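Local structure of Asp/Glu-specific dipeptidyl-peptidase (Flavobacterium psychrophilum, 5JXF) at residues D114-Y117 against L118-G121; A299-V302 against N303-P307; N545-P548 against R549-I553. The protein removes dipeptides from the N-terminus of oligopeptides as a serine-type peptidase of family S46, with strict specificity for Asp or Glu at the P1 position. One frame throughout, in Å; residues are numbered along the deposited sequence.

Interaction 1 of 3, residues D114-Y117 against L118-G121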
loop_
_atom_site.group_PDB
_atom_site.type_symbol
_atom_site.label_atom_id
_atom_site.label_comp_id
_atom_site.label_asym_id
_atom_site.label_seq_id
_atom_site.Cartn_x
_atom_site.Cartn_y
_atom_site.Cartn_z
ATOM N N ASP A 114 14.298 33.227 7.145
ATOM C CA ASP A 114 13.948 33.846 8.416
ATOM C C ASP A 114 12.419 33.844 8.565
ATOM O O ASP A 114 11.883 33.791 9.674
ATOM C CB ASP A 114 14.566 35.256 8.487
ATOM C CG ASP A 114 14.208 36.028 9.768
ATOM O OD1 ASP A 114 13.195 35.730 10.424
ATOM O OD2 ASP A 114 15.000 36.926 10.158
ATOM N N HIS A 115 11.723 33.862 7.435
ATOM C CA HIS A 115 10.270 33.763 7.414
ATOM C C HIS A 115 9.752 32.625 6.527
ATOM O O HIS A 115 9.145 32.867 5.478
ATOM C CB HIS A 115 9.691 35.092 6.959
ATOM C CG HIS A 115 10.001 36.200 7.902
ATOM N ND1 HIS A 115 9.645 36.148 9.231
ATOM C CD2 HIS A 115 10.684 37.355 7.735
ATOM C CE1 HIS A 115 10.074 37.238 9.840
ATOM N NE2 HIS A 115 10.704 37.988 8.954
ATOM N N ASP A 116 9.949 31.390 6.988
ATOM C CA ASP A 116 9.613 30.186 6.225
ATOM C C ASP A 116 8.133 29.821 6.357
ATOM O O ASP A 116 7.776 28.921 7.114
ATOM C CB ASP A 116 10.501 29.019 6.686
ATOM C CG ASP A 116 10.445 27.822 5.749
ATOM O OD1 ASP A 116 9.771 27.920 4.706
ATOM O OD2 ASP A 116 11.106 26.793 6.045
ATOM N N TYR A 117 7.283 30.516 5.600
ATOM C CA TYR A 117 5.842 30.276 5.620
ATOM C C TYR A 117 5.472 28.928 5.028
ATOM O O TYR A 117 4.446 28.358 5.393
ATOM C CB TYR A 117 5.093 31.384 4.867
ATOM C CG TYR A 117 5.326 32.752 5.448
ATOM C CD1 TYR A 117 4.950 33.038 6.752
ATOM C CD2 TYR A 117 5.918 33.759 4.697
ATOM C CE1 TYR A 117 5.160 34.283 7.301
ATOM C CE2 TYR A 117 6.132 35.017 5.240
ATOM C CZ TYR A 117 5.749 35.271 6.546
ATOM O OH TYR A 117 5.955 36.512 7.105
ATOM N N LEU A 118 6.284 28.442 4.091
ATOM C CA LEU A 118 6.132 27.081 3.587
ATOM C C LEU A 118 6.080 26.115 4.779
ATOM O O LEU A 118 5.133 25.352 4.927
ATOM C CB LEU A 118 7.278 26.713 2.629
ATOM C CG LEU A 118 7.238 27.360 1.231
ATOM C CD1 LEU A 118 8.566 27.230 0.491
ATOM C CD2 LEU A 118 6.119 26.758 0.395
ATOM N N THR A 119 7.085 26.189 5.649
ATOM C CA THR A 119 7.152 25.307 6.813
ATOM C C THR A 119 6.157 25.701 7.905
ATOM O O THR A 119 5.420 24.862 8.407
ATOM C CB THR A 119 8.562 25.287 7.416
ATOM O OG1 THR A 119 9.510 24.930 6.402
ATOM C CG2 THR A 119 8.646 24.267 8.559
ATOM N N ASN A 120 6.119 26.983 8.245
ATOM C CA ASN A 120 5.402 27.450 9.432
ATOM C C ASN A 120 3.946 27.848 9.223
ATOM O O ASN A 120 3.196 28.046 10.186
ATOM C CB ASN A 120 6.167 28.625 10.027
ATOM C CG ASN A 120 7.503 28.197 10.600
ATOM O OD1 ASN A 120 7.615 27.119 11.191
ATOM N ND2 ASN A 120 8.529 29.017 10.403
ATOM N N GLY A 121 3.541 27.971 7.963
ATOM C CA GLY A 121 2.245 28.529 7.673
ATOM C C GLY A 121 2.294 30.032 7.864
ATOM O O GLY A 121 3.360 30.611 8.108
#

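Interaction 2 of 3, residues A299-V302 against N303-P307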
loop_
_atom_site.group_PDB
_atom_site.type_symbol
_atom_site.label_atom_id
_atom_site.label_comp_id
_atom_site.label_asym_id
_atom_site.label_seq_id
_atom_site.Cartn_x
_atom_site.Cartn_y
_atom_site.Cartn_z
ATOM N N ALA A 299 -3.844 5.005 -27.552
ATOM C CA ALA A 299 -2.673 4.147 -27.728
ATOM C C ALA A 299 -1.387 4.963 -27.738
ATOM O O ALA A 299 -0.380 4.537 -27.185
ATOM C CB ALA A 299 -2.791 3.315 -29.006
ATOM N N GLN A 300 -1.425 6.145 -28.344
ATOM C CA GLN A 300 -0.246 7.005 -28.380
ATOM C C GLN A 300 0.106 7.509 -26.982
ATOM O O GLN A 300 1.280 7.646 -26.626
ATOM C CB GLN A 300 -0.469 8.189 -29.324
ATOM C CG GLN A 300 0.758 9.077 -29.482
ATOM C CD GLN A 300 0.460 10.373 -30.218
ATOM O OE1 GLN A 300 -0.669 10.853 -30.220
ATOM N NE2 GLN A 300 1.475 10.929 -30.870
ATOM N N ILE A 301 -0.920 7.802 -26.197
ATOM C CA ILE A 301 -0.716 8.266 -24.840
ATOM C C ILE A 301 -0.037 7.165 -24.051
ATOM O O ILE A 301 1.037 7.339 -23.471
ATOM C CB ILE A 301 -2.048 8.646 -24.151
ATOM C CG1 ILE A 301 -2.706 9.832 -24.856
ATOM C CG2 ILE A 301 -1.819 8.922 -22.671
ATOM C CD1 ILE A 301 -4.166 10.042 -24.467
ATOM N N VAL A 302 -0.688 6.018 -24.044
ATOM C CA VAL A 302 -0.245 4.902 -23.237
ATOM C C VAL A 302 1.110 4.362 -23.706
ATOM O O VAL A 302 2.018 4.155 -22.896
ATOM C CB VAL A 302 -1.295 3.787 -23.267
ATOM C CG1 VAL A 302 -0.719 2.501 -22.740
ATOM C CG2 VAL A 302 -2.513 4.204 -22.466
ATOM N N ASN A 303 1.247 4.169 -25.014
ATOM C CA ASN A 303 2.422 3.500 -25.558
ATOM C C ASN A 303 3.665 4.375 -25.729
ATOM O O ASN A 303 4.775 3.864 -25.647
ATOM C CB ASN A 303 2.092 2.854 -26.909
ATOM C CG ASN A 303 1.086 1.720 -26.790
ATOM O OD1 ASN A 303 1.091 0.960 -25.817
ATOM N ND2 ASN A 303 0.238 1.578 -27.805
ATOM N N GLU A 304 3.522 5.675 -25.967
ATOM C CA GLU A 304 4.744 6.424 -26.253
ATOM C C GLU A 304 4.898 7.824 -25.666
ATOM O O GLU A 304 5.998 8.164 -25.232
ATOM C CB GLU A 304 4.941 6.488 -27.767
ATOM C CG GLU A 304 3.659 6.492 -28.570
ATOM C CD GLU A 304 3.812 5.750 -29.881
ATOM O OE1 GLU A 304 4.848 5.060 -30.050
ATOM O OE2 GLU A 304 2.903 5.858 -30.734
ATOM N N THR A 305 3.847 8.639 -25.622
ATOM C CA THR A 305 4.019 9.971 -25.046
ATOM C C THR A 305 4.226 9.907 -23.525
ATOM O O THR A 305 5.195 10.461 -23.006
ATOM C CB THR A 305 2.828 10.907 -25.365
ATOM O OG1 THR A 305 1.611 10.318 -24.900
ATOM C CG2 THR A 305 2.726 11.155 -26.870
ATOM N N ASN A 306 3.328 9.234 -22.813
ATOM C CA ASN A 306 3.452 9.133 -21.361
ATOM C C ASN A 306 4.757 8.482 -20.871
ATOM O O ASN A 306 5.408 9.027 -19.974
ATOM C CB ASN A 306 2.256 8.379 -20.768
ATOM C CG ASN A 306 1.104 9.301 -20.417
ATOM O OD1 ASN A 306 1.071 10.456 -20.844
ATOM N ND2 ASN A 306 0.159 8.801 -19.625
ATOM N N PRO A 307 5.143 7.323 -21.442
ATOM C CA PRO A 307 6.378 6.710 -20.931
ATOM C C PRO A 307 7.598 7.623 -21.083
ATOM O O PRO A 307 8.422 7.703 -20.169
ATOM C CB PRO A 307 6.542 5.456 -21.804
ATOM C CG PRO A 307 5.193 5.172 -22.342
ATOM C CD PRO A 307 4.513 6.498 -22.489
#

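Interaction 3 of 3, residues N545-P548 against R549-I553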
loop_
_atom_site.group_PDB
_atom_site.type_symbol
_atom_site.label_atom_id
_atom_site.label_comp_id
_atom_site.label_asym_id
_atom_site.label_seq_id
_atom_site.Cartn_x
_atom_site.Cartn_y
_atom_site.Cartn_z
ATOM N N ASN A 545 13.309 20.729 -38.178
ATOM C CA ASN A 545 13.296 19.328 -38.597
ATOM C C ASN A 545 12.275 18.437 -37.896
ATOM O O ASN A 545 12.217 17.234 -38.153
ATOM C CB ASN A 545 14.690 18.728 -38.413
ATOM C CG ASN A 545 15.765 19.557 -39.080
ATOM O OD1 ASN A 545 15.499 20.270 -40.050
ATOM N ND2 ASN A 545 16.989 19.466 -38.566
ATOM N N ILE A 546 11.478 19.015 -37.003
ATOM C CA ILE A 546 10.442 18.257 -36.304
ATOM C C ILE A 546 9.137 19.042 -36.280
ATOM O O ILE A 546 8.085 18.549 -36.697
ATOM C CB ILE A 546 10.853 17.925 -34.853
ATOM C CG1 ILE A 546 12.293 17.410 -34.808
ATOM C CG2 ILE A 546 9.891 16.918 -34.243
ATOM C CD1 ILE A 546 12.796 17.104 -33.432
ATOM N N ALA A 547 9.232 20.277 -35.798
ATOM C CA ALA A 547 8.079 21.167 -35.647
ATOM C C ALA A 547 7.250 21.400 -36.921
ATOM O O ALA A 547 6.023 21.363 -36.847
ATOM C CB ALA A 547 8.536 22.511 -35.081
ATOM N N PRO A 548 7.900 21.656 -38.082
ATOM C CA PRO A 548 7.061 21.860 -39.270
ATOM C C PRO A 548 6.122 20.684 -39.535
ATOM O O PRO A 548 4.911 20.878 -39.658
ATOM C CB PRO A 548 8.085 22.003 -40.408
ATOM C CG PRO A 548 9.322 22.479 -39.747
ATOM C CD PRO A 548 9.334 21.811 -38.400
ATOM N N ARG A 549 6.675 19.477 -39.592
ATOM C CA ARG A 549 5.878 18.304 -39.915
ATOM C C ARG A 549 4.815 18.022 -38.845
ATOM O O ARG A 549 3.641 17.835 -39.178
ATOM C CB ARG A 549 6.784 17.091 -40.108
ATOM C CG ARG A 549 6.025 15.831 -40.446
ATOM C CD ARG A 549 5.746 15.744 -41.952
ATOM N NE ARG A 549 5.502 14.366 -42.368
ATOM C CZ ARG A 549 4.397 13.958 -42.981
ATOM N NH1 ARG A 549 3.431 14.824 -43.247
ATOM N NH2 ARG A 549 4.254 12.683 -43.314
ATOM N N TYR A 550 5.220 18.007 -37.574
ATOM C CA TYR A 550 4.281 17.800 -36.464
ATOM C C TYR A 550 3.068 18.736 -36.523
ATOM O O TYR A 550 1.931 18.302 -36.337
ATOM C CB TYR A 550 4.987 17.981 -35.118
ATOM C CG TYR A 550 4.058 17.880 -33.914
ATOM C CD1 TYR A 550 3.805 16.659 -33.312
ATOM C CD2 TYR A 550 3.425 19.015 -33.383
ATOM C CE1 TYR A 550 2.961 16.558 -32.212
ATOM C CE2 TYR A 550 2.570 18.920 -32.299
ATOM C CZ TYR A 550 2.348 17.688 -31.713
ATOM O OH TYR A 550 1.508 17.576 -30.625
ATOM N N ASP A 551 3.318 20.020 -36.762
ATOM C CA ASP A 551 2.245 21.008 -36.885
ATOM C C ASP A 551 1.262 20.643 -37.992
ATOM O O ASP A 551 0.049 20.633 -37.780
ATOM C CB ASP A 551 2.820 22.400 -37.150
ATOM C CG ASP A 551 3.699 22.893 -36.019
ATOM O OD1 ASP A 551 3.489 22.461 -34.868
ATOM O OD2 ASP A 551 4.612 23.704 -36.284
ATOM N N GLU A 552 1.803 20.351 -39.170
ATOM C CA GLU A 552 1.006 19.963 -40.326
ATOM C C GLU A 552 0.028 18.841 -39.982
ATOM O O GLU A 552 -1.171 18.942 -40.237
ATOM C CB GLU A 552 1.925 19.528 -41.469
ATOM C CG GLU A 552 1.213 19.188 -42.766
ATOM C CD GLU A 552 2.175 18.749 -43.852
ATOM O OE1 GLU A 552 2.892 17.745 -43.641
ATOM O OE2 GLU A 552 2.218 19.411 -44.910
ATOM N N ILE A 553 0.553 17.780 -39.378
ATOM C CA ILE A 553 -0.241 16.599 -39.087
ATOM C C ILE A 553 -1.226 16.847 -37.955
ATOM O O ILE A 553 -2.354 16.346 -37.974
ATOM C CB ILE A 553 0.666 15.420 -38.730
ATOM C CG1 ILE A 553 1.737 15.262 -39.808
ATOM C CG2 ILE A 553 -0.148 14.145 -38.558
ATOM C CD1 ILE A 553 2.821 14.267 -39.462
#

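Interaction 1 of 3, residues D114-Y117 against L118-G121
Asp116 and Thr119 meet at the start of helix 117-120, where the aspartate carboxylate reaches across the first turn to both the hydroxyl and the backbone of the threonine. Thr119 OG1 donates to Asp116 OD2 in a very short bond modelled at 2.5 Å, a length to be read with some caution. The other carboxylate oxygen, OD1 of Asp116, takes a weak bond from Thr119 N at 3.3 Å, and this is the evidence for Asp116 as the N-cap of the helix. The first torsion of Asp116 (chi1 -167°) sets CG beside its own carbonyl carbon, which brings the carboxylate over the N-H of Thr119. Its negative charge there probably suits the helix dipole. OD2 is shared with Asn328 ND2, a second partner that helps fix the rotation of the group.

Behind the side chains run two backbone bonds. Asn120 N reaches Asp116 O at 2.8 Å, closing the single turn, and Gly121 N reaches Tyr117 O, also at 2.8 Å, but bent (133° at the hydrogen). Gly121 leaves helical geometry with positive phi, and its O comes to the edge of the Tyr117 ring, in plane, 3.2 Å from Tyr117 CD1. The same oxygen lies 3.5 Å from Tyr117 CA in a CA-H...O contact.

Leu118 packs on Phe104, Ile107 and Gln108 of helix 100-109 and on Ala335 of helix 328-357, while Tyr117 meets Phe122 of strand 122-123 edge-to-face. The capped turn thus joins these two helices to the strand that follows it.

Interaction 2 of 3, residues A299-V302 against N303-P307
Gln300 O is gripped by three donors from the next turn. Thr305 N comes nearly straight onto the carbonyl at 2.9 Å (176° at the hydrogen), whereas Glu304 N, 3.1 Å from Gln300 O, sits above the carbonyl plane. Thr305 OG1 adds a third bond to Gln300 O at 3.2 Å, also from above the plane. That hydroxyl lies between the backbone N and the carbonyl carbon (chi1 57°), which turns it back onto the preceding turn and to 3.1 Å from Ile301 CA. The methyl of Thr305 goes instead to Gln300 CG, at 3.9 Å. A valine in place of Thr305 would probably leave Gln300 O without its side-chain donor and the widened turn less firmly held.

Asn306 N also reaches back five residues, to Ile301 O at 3.0 Å. The side chains of these two residues lie alongside each other, Ile301 CG2 being 3.6 Å from Asn306 ND2, whose hydrogen-bond partners are Ser352 and Glu351 of helix 328-357. Pro307 has no N-H to give, and its CG rests 3.4 Å from Val302 O. Two successive i+5 to i bonds mark a pi-type turn in the long helix 295-325, which is kinked at Pro307, where the backbone N makes no bond to the turn before.

Interaction 3 of 3, residues N545-P548 against R549-I553
Tyr550, whose CB touches Ile546 O at 3.5 Å, has Asp551 OD1 at the edge of its ring and in the ring plane. The second flat group, the guanidinium of Arg549, has Ile553 CD1 over one face, 3.7 Å above the plane and offset toward the rim. At its edge, nearly in plane, stands Glu552 OE1, bonded by Arg549 NH1 at 3.0 Å in a salt bridge three residues along the helix. A bend at chi2 (85°) of Arg549 helps bring the guanidinium round to the glutamate.

Asp551 turns its carboxylate back toward the preceding turn, CG lying beside the backbone N and anti to the carbonyl carbon. Asp551 OD2 therefore lies 2.8 Å from Ala547 O. Both atoms are acceptors and no hydrogen bond is assigned, so the closeness is doubtful as modelled and carries no further claim. Ala547 O does receive Asp551 N, at 3.0 Å.

The regular helix begins with Tyr550 N bonded to Ile546 O, also at 3.0 Å and nearly straight (171° at the hydrogen), which places Ile546 at the N-cap. Glu552 N follows on to Pro548 O, 3.2 Å away.

Ile546 is the single non-helical residue linking helix 530-545 to helix 547-571. The new helix lies against helix 386-415: Ile546 touches Ser404, Arg549 touches Tyr401, and Tyr550 packs on Ile398 and Arg405.

From the N terminus, the three contacts follow one another in series; none encloses or crosses another, and each closes no more than a helical turn. Interaction 1 starts the short helix 117-120 before the strand at 122-123. Interaction 2 comes near the beginning of helix 295-325, and interaction 3 opens helix 547-571. The first stands apart, its nearest atoms about 27 Å from those of interaction 2 and about 33 Å from those of interaction 3. The later two approach to about 6 Å between nearest atoms without touching. Shared neighbours link them: helix 328-357 meets interactions 1 and 2, and helix 386-415 meets interactions 2 and 3.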